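Local coordinates for protein tryptophan--tRNA ligase (Campylobacter jejuni subsp. jejuni, PDB 3TZL) that binds tryptophan and ADP, and as a homodimeric class I aminoacyl-tRNA synthetase probably catalyses the ATP-dependent attachment of tryptophan to tRNA(Trp), at residues T140-V145 / E175-E180; M4-G9 / S35-F40. One frame throughout, in Å; residues are numbered along the deposited sequence.

Interactions 1 and 2 are neighbouring parts of one parallel sheet, their centres 10 Å apart. The join runs between strands 142-144 and 5-10, where Arg141 N lies 3.0 Å from Arg5 O and Leu7 N lies 3.0 Å from Ile142 O, two probable hydrogen bonds. Pro144 has no N-H for the next bond; its CD packs 3.2 Å from Leu7 O instead. The strand order is thus 175-177, 142-144, 5-10, 36-41, 78-81, that of the class I Rossmann-type nucleotide-binding fold. Bound tryptophan touches both contacts: Val143 of interaction 1, about 3 Å away at its nearest side-chain atom, and Leu7, Gly9 and Phe40 of interaction 2.

Interaction 1 (T140-V145 / E175-E180); sequences TRIVPV and EARVNE
Ile142 CG2 is caught in the bend of the Arg177 side chain, touching it at both ends: it lies 3.7 Å from Arg177 CB and 3.8 Å from Arg177 NH2. The arginine leaves the backbone with CG anti to N (chi1 174°), runs straight through CD and then folds at chi3 (74°), which brings the guanidinium back over the methyl. That methyl lies over one face of the flat group, off its centre and toward the rim. Pro144 approaches the same guanidinium at a slant, its ring atom CG 3.8 Å from Arg177 NH1. On this face of the sheet Val6 of strand 5-10 also packs against Pro144 and Arg177. Glu175 starts out on the same face, but its carboxylate leads away from strand 142-144, and its side chain touches Arg157.

The two strands are the parallel ends of a beta-alpha-beta unit whose connecting helix is 150-167. Their ladder has four bonds: Glu175 N donates to Arg141 O, Val143 N to Glu175 O, Arg177 N to Val143 O and Val145 N to Arg177 O. The shortest, from Val143 N to Glu175 O, measures 2.8 Å. The first of the four is noticeably bent, with 135° at the hydrogen, whereas the next three are straighter. Both backbone polar atoms of Val143 are therefore taken up by 175-177, anchoring the residue whose side chain touches the bound tryptophan.

Val143 and Ala176 point to the other face. Val145 reaches Ala176 through one branch, CG2 to CB at 3.8 Å; that branch sits between its own backbone N and carbonyl carbon. Ile150, at the start of helix 150-167, touches Val145, Ala176 and Val178 on the Ala176 side and at the C-terminal end of the pair.

Interaction 2 (M4-G9 / S35-F40); sequences MRVLTG and SQMFMF. With TRP (tryptophan), chain J.
Phe40 turns one ring face to Gly9, whose CA sits 3.6 Å from the ring centroid in a CH-pi contact. At the edge of the ring, Leu7 CD2 meets Phe40 CE2 at 3.6 Å, and the indole NE1 of the bound tryptophan lies 3.5 Å from Phe40 CZ. The ring is set there by chi1 of 61°, which places CG between the backbone N and carbonyl carbon and folds the phenyl group back across the neighbouring strand; with no side chain on Gly9, it can rest on the bare CA.

Phe38 is covered on one face by Arg5, with CD 3.7 Å from the ring centroid. The guanidinium plane is tilted 25° from the ring plane, with Phe38 CZ over its face, toward the rim. At its edge, Arg5 NE and Arg5 NH2 both donate to Gln36 OE1, each at 3.0 Å. OE1 lies near the guanidinium plane; NH2 approaches close to the amide plane, NE from well above it. The two planes stand 87° apart. Arg5 NH1 is hydrogen-bonded to Phe138 O, so the group is fixed from two directions.

This parallel pair, with helix 18-30 as its connection, forms the first beta-alpha-beta unit of the Rossmann-type fold. Backbone bonds alternate from Val6 N to Gln36 O, Phe38 N to Val6 O, Thr8 N to Phe38 O, and Phe40 N to Thr8 O. On the opposite face Val6 CG1 packs alongside the selenium of Met37, a selenomethionine in this crystal. A water there donates to Phe38 O and is hydrogen-bonded to Thr8 OG1, while Met28 of helix 18-30 touches Met37 and Met39.

Interaction 1 (T140-V145 / E175-E180)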
loop_
_atom_site.group_PDB
_atom_site.type_symbol
_atom_site.label_atom_id
_atom_site.label_comp_id
_atom_site.label_asym_id
_atom_site.label_seq_id
_atom_site.Cartn_x
_atom_site.Cartn_y
_atom_site.Cartn_z
ATOM N N THR B 140 -17.390 -1.538 -8.954
ATOM C CA THR B 140 -18.438 -0.661 -8.457
ATOM C C THR B 140 -18.985 0.260 -9.535
ATOM O O THR B 140 -18.224 0.922 -10.233
ATOM C CB THR B 140 -17.883 0.228 -7.350
ATOM O OG1 THR B 140 -17.297 -0.591 -6.339
ATOM C CG2 THR B 140 -18.999 1.085 -6.746
ATOM N N ARG B 141 -20.305 0.299 -9.683
ATOM C CA ARG B 141 -20.938 1.289 -10.552
ATOM C C ARG B 141 -21.302 2.567 -9.792
ATOM O O ARG B 141 -21.206 3.662 -10.332
ATOM C CB ARG B 141 -22.190 0.712 -11.213
ATOM C CG ARG B 141 -21.899 -0.351 -12.247
ATOM C CD ARG B 141 -21.837 0.269 -13.619
ATOM N NE ARG B 141 -23.166 0.674 -14.054
ATOM C CZ ARG B 141 -23.472 1.047 -15.292
ATOM N NH1 ARG B 141 -24.724 1.393 -15.590
ATOM N NH2 ARG B 141 -22.530 1.072 -16.232
ATOM N N ILE B 142 -21.718 2.411 -8.537
ATOM C CA ILE B 142 -22.328 3.490 -7.769
ATOM C C ILE B 142 -21.716 3.515 -6.383
ATOM O O ILE B 142 -21.685 2.493 -5.689
ATOM C CB ILE B 142 -23.845 3.259 -7.592
ATOM C CG1 ILE B 142 -24.555 3.118 -8.938
ATOM C CG2 ILE B 142 -24.476 4.368 -6.786
ATOM C CD1 ILE B 142 -24.696 4.402 -9.721
ATOM N N VAL B 143 -21.226 4.679 -5.979
ATOM C CA VAL B 143 -20.658 4.841 -4.652
ATOM C C VAL B 143 -21.493 5.885 -3.907
ATOM O O VAL B 143 -21.409 7.078 -4.211
ATOM C CB VAL B 143 -19.173 5.281 -4.728
ATOM C CG1 VAL B 143 -18.537 5.310 -3.355
ATOM C CG2 VAL B 143 -18.374 4.357 -5.640
ATOM N N PRO B 144 -22.326 5.443 -2.947
ATOM C CA PRO B 144 -23.121 6.401 -2.166
ATOM C C PRO B 144 -22.238 7.130 -1.168
ATOM O O PRO B 144 -21.680 6.476 -0.294
ATOM C CB PRO B 144 -24.115 5.515 -1.402
ATOM C CG PRO B 144 -23.985 4.147 -1.981
ATOM C CD PRO B 144 -22.599 4.053 -2.552
ATOM N N VAL B 145 -22.137 8.448 -1.302
ATOM C CA VAL B 145 -21.248 9.267 -0.523
ATOM C C VAL B 145 -21.811 10.627 -0.133
ATOM O O VAL B 145 -22.690 11.147 -0.757
ATOM C CB VAL B 145 -20.032 9.592 -1.320
ATOM C CG1 VAL B 145 -19.179 8.409 -1.466
ATOM C CG2 VAL B 145 -20.438 10.082 -2.632
ATOM N N GLU B 175 -19.454 5.977 -10.220
ATOM C CA GLU B 175 -20.149 7.255 -10.115
ATOM C C GLU B 175 -20.573 7.489 -8.684
ATOM O O GLU B 175 -21.061 6.570 -8.012
ATOM C CB GLU B 175 -21.416 7.249 -10.962
ATOM C CG GLU B 175 -21.220 7.553 -12.431
ATOM C CD GLU B 175 -22.475 8.126 -13.043
ATOM O OE1 GLU B 175 -23.196 8.863 -12.329
ATOM O OE2 GLU B 175 -22.749 7.833 -14.227
ATOM N N ALA B 176 -20.412 8.717 -8.211
ATOM C CA ALA B 176 -20.880 9.032 -6.878
ATOM C C ALA B 176 -22.389 9.157 -6.924
ATOM O O ALA B 176 -22.954 9.568 -7.935
ATOM C CB ALA B 176 -20.267 10.314 -6.386
ATOM N N ARG B 177 -23.042 8.776 -5.837
ATOM C CA ARG B 177 -24.448 9.094 -5.667
ATOM C C ARG B 177 -24.604 9.780 -4.327
ATOM O O ARG B 177 -24.403 9.165 -3.276
ATOM C CB ARG B 177 -25.318 7.845 -5.717
ATOM C CG ARG B 177 -26.781 8.122 -5.395
ATOM C CD ARG B 177 -27.615 6.859 -5.512
ATOM N NE ARG B 177 -27.406 5.926 -4.406
ATOM C CZ ARG B 177 -27.662 4.620 -4.486
ATOM N NH1 ARG B 177 -27.450 3.837 -3.433
ATOM N NH2 ARG B 177 -28.132 4.092 -5.619
ATOM N N VAL B 178 -24.926 11.066 -4.365
ATOM C CA VAL B 178 -25.237 11.782 -3.145
ATOM C C VAL B 178 -26.701 11.520 -2.847
ATOM O O VAL B 178 -27.575 11.755 -3.692
ATOM C CB VAL B 178 -25.018 13.290 -3.293
ATOM C CG1 VAL B 178 -24.650 13.901 -1.945
ATOM C CG2 VAL B 178 -23.941 13.571 -4.331
ATOM N N ASN B 179 -26.969 11.016 -1.654
ATOM C CA ASN B 179 -28.332 10.680 -1.288
ATOM C C ASN B 179 -29.051 11.919 -0.778
ATOM O O ASN B 179 -28.513 12.675 0.027
ATOM C CB ASN B 179 -28.344 9.544 -0.262
ATOM C CG ASN B 179 -27.427 8.387 -0.664
ATOM O OD1 ASN B 179 -26.199 8.485 -0.549
ATOM N ND2 ASN B 179 -28.019 7.287 -1.134
ATOM N N GLU B 180 -30.267 12.130 -1.263
ATOM C CA GLU B 180 -30.956 13.392 -1.039
ATOM C C GLU B 180 -32.452 13.187 -0.809
ATOM O O GLU B 180 -33.025 12.183 -1.240
ATOM C CB GLU B 180 -30.729 14.325 -2.242
ATOM C CG GLU B 180 -31.779 14.219 -3.362
ATOM C CD GLU B 180 -31.908 12.818 -3.956
ATOM O OE1 GLU B 180 -30.908 12.065 -3.949
ATOM O OE2 GLU B 180 -33.017 12.470 -4.424
#

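Interaction 2 (M4-G9 / S35-F40)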
loop_
_atom_site.group_PDB
_atom_site.type_symbol
_atom_site.label_atom_id
_atom_site.label_comp_id
_atom_site.label_asym_id
_atom_site.label_seq_id
_atom_site.Cartn_x
_atom_site.Cartn_y
_atom_site.Cartn_z
HETATM N N MSE B 4 -27.141 -2.715 -10.977
HETATM C CA MSE B 4 -25.806 -2.129 -10.804
HETATM C C MSE B 4 -25.253 -2.225 -9.392
HETATM O O MSE B 4 -25.964 -1.977 -8.413
HETATM C CB MSE B 4 -25.833 -0.654 -11.168
HETATM C CG MSE B 4 -26.344 -0.335 -12.547
HETATM SE SE MSE B 4 -26.436 1.599 -12.645
HETATM C CE MSE B 4 -27.040 1.860 -10.838
ATOM N N ARG B 5 -23.967 -2.535 -9.301
ATOM C CA ARG B 5 -23.301 -2.752 -8.024
ATOM C C ARG B 5 -23.036 -1.467 -7.236
ATOM O O ARG B 5 -22.436 -0.508 -7.743
ATOM C CB ARG B 5 -21.997 -3.529 -8.222
ATOM C CG ARG B 5 -21.315 -3.919 -6.905
ATOM C CD ARG B 5 -20.235 -4.965 -7.122
ATOM N NE ARG B 5 -20.775 -6.220 -7.649
ATOM C CZ ARG B 5 -20.036 -7.172 -8.216
ATOM N NH1 ARG B 5 -18.723 -7.009 -8.346
ATOM N NH2 ARG B 5 -20.608 -8.285 -8.663
ATOM N N VAL B 6 -23.476 -1.471 -5.983
ATOM C CA VAL B 6 -23.370 -0.317 -5.108
ATOM C C VAL B 6 -22.435 -0.667 -3.972
ATOM O O VAL B 6 -22.625 -1.663 -3.268
ATOM C CB VAL B 6 -24.748 0.032 -4.517
ATOM C CG1 VAL B 6 -24.659 1.238 -3.616
ATOM C CG2 VAL B 6 -25.762 0.259 -5.620
ATOM N N LEU B 7 -21.422 0.154 -3.776
ATOM C CA LEU B 7 -20.423 -0.167 -2.797
ATOM C C LEU B 7 -20.233 1.002 -1.854
ATOM O O LEU B 7 -20.088 2.141 -2.295
ATOM C CB LEU B 7 -19.113 -0.486 -3.507
ATOM C CG LEU B 7 -17.927 -0.905 -2.637
ATOM C CD1 LEU B 7 -17.244 -2.080 -3.317
ATOM C CD2 LEU B 7 -16.966 0.233 -2.489
ATOM N N THR B 8 -20.223 0.707 -0.560
ATOM C CA THR B 8 -20.109 1.721 0.481
ATOM C C THR B 8 -19.093 1.232 1.491
ATOM O O THR B 8 -19.192 0.110 1.965
ATOM C CB THR B 8 -21.436 1.878 1.262
ATOM O OG1 THR B 8 -22.533 2.001 0.350
ATOM C CG2 THR B 8 -21.392 3.100 2.163
ATOM N N GLY B 9 -18.111 2.060 1.813
ATOM C CA GLY B 9 -17.187 1.744 2.876
ATOM C C GLY B 9 -17.717 2.384 4.141
ATOM O O GLY B 9 -18.218 3.485 4.101
ATOM N N SER B 35 -31.329 -3.607 -4.402
ATOM C CA SER B 35 -30.013 -3.231 -4.904
ATOM C C SER B 35 -29.005 -4.336 -4.631
ATOM O O SER B 35 -29.204 -5.174 -3.743
ATOM C CB SER B 35 -29.528 -1.921 -4.273
ATOM O OG SER B 35 -30.062 -0.789 -4.942
ATOM N N GLN B 36 -27.925 -4.339 -5.405
ATOM C CA GLN B 36 -26.814 -5.249 -5.155
ATOM C C GLN B 36 -25.800 -4.529 -4.277
ATOM O O GLN B 36 -24.905 -3.861 -4.793
ATOM C CB GLN B 36 -26.168 -5.675 -6.468
ATOM C CG GLN B 36 -25.222 -6.860 -6.330
ATOM C CD GLN B 36 -24.330 -7.046 -7.553
ATOM O OE1 GLN B 36 -23.372 -7.814 -7.525
ATOM N NE2 GLN B 36 -24.643 -6.337 -8.629
HETATM N N MSE B 37 -25.949 -4.665 -2.957
HETATM C CA MSE B 37 -25.176 -3.874 -1.987
HETATM C C MSE B 37 -23.880 -4.553 -1.519
HETATM O O MSE B 37 -23.916 -5.682 -1.054
HETATM C CB MSE B 37 -26.034 -3.565 -0.752
HETATM C CG MSE B 37 -27.350 -2.815 -1.025
HETATM SE SE MSE B 37 -27.021 -0.928 -1.300
HETATM C CE MSE B 37 -26.513 -0.404 0.491
ATOM N N PHE B 38 -22.755 -3.841 -1.610
ATOM C CA PHE B 38 -21.481 -4.283 -1.030
ATOM C C PHE B 38 -21.126 -3.297 0.071
ATOM O O PHE B 38 -21.095 -2.098 -0.178
ATOM C CB PHE B 38 -20.358 -4.254 -2.082
ATOM C CG PHE B 38 -20.343 -5.452 -2.997
ATOM C CD1 PHE B 38 -19.187 -6.188 -3.175
ATOM C CD2 PHE B 38 -21.494 -5.858 -3.654
ATOM C CE1 PHE B 38 -19.171 -7.302 -4.020
ATOM C CE2 PHE B 38 -21.481 -6.982 -4.495
ATOM C CZ PHE B 38 -20.312 -7.693 -4.670
HETATM N N MSE B 39 -20.849 -3.775 1.280
HETATM C CA MSE B 39 -20.543 -2.856 2.372
HETATM C C MSE B 39 -19.390 -3.434 3.145
HETATM O O MSE B 39 -19.390 -4.626 3.453
HETATM C CB MSE B 39 -21.742 -2.693 3.312
HETATM C CG MSE B 39 -22.861 -1.772 2.803
HETATM SE SE MSE B 39 -24.604 -2.487 3.310
HETATM C CE MSE B 39 -24.270 -4.164 2.383
ATOM N N PHE B 40 -18.403 -2.604 3.470
ATOM C CA PHE B 40 -17.276 -3.099 4.237
ATOM C C PHE B 40 -16.930 -2.135 5.350
ATOM O O PHE B 40 -17.152 -0.930 5.218
ATOM C CB PHE B 40 -16.056 -3.358 3.342
ATOM C CG PHE B 40 -15.540 -2.130 2.641
ATOM C CD1 PHE B 40 -14.529 -1.374 3.210
ATOM C CD2 PHE B 40 -16.071 -1.733 1.419
ATOM C CE1 PHE B 40 -14.055 -0.241 2.584
ATOM C CE2 PHE B 40 -15.601 -0.591 0.772
ATOM C CZ PHE B 40 -14.588 0.155 1.359
HETATM N N TRP J . -13.735 7.488 2.895
HETATM C CA TRP J . -15.030 6.983 3.362
HETATM C C TRP J . -15.523 7.774 4.567
HETATM O O TRP J . -16.680 7.653 4.982
HETATM C CB TRP J . -14.949 5.484 3.702
HETATM C CG TRP J . -14.535 4.657 2.522
HETATM C CD1 TRP J . -13.346 4.005 2.336
HETATM C CD2 TRP J . -15.306 4.443 1.340
HETATM N NE1 TRP J . -13.341 3.376 1.105
HETATM C CE2 TRP J . -14.531 3.639 0.472
HETATM C CE3 TRP J . -16.582 4.853 0.928
HETATM C CZ2 TRP J . -14.999 3.228 -0.777
HETATM C CZ3 TRP J . -17.043 4.449 -0.319
HETATM C CH2 TRP J . -16.254 3.640 -1.151
HETATM O OXT TRP J . -14.756 8.551 5.140
HETATM O O HOH W 1 -23.700 -0.442 -0.757
#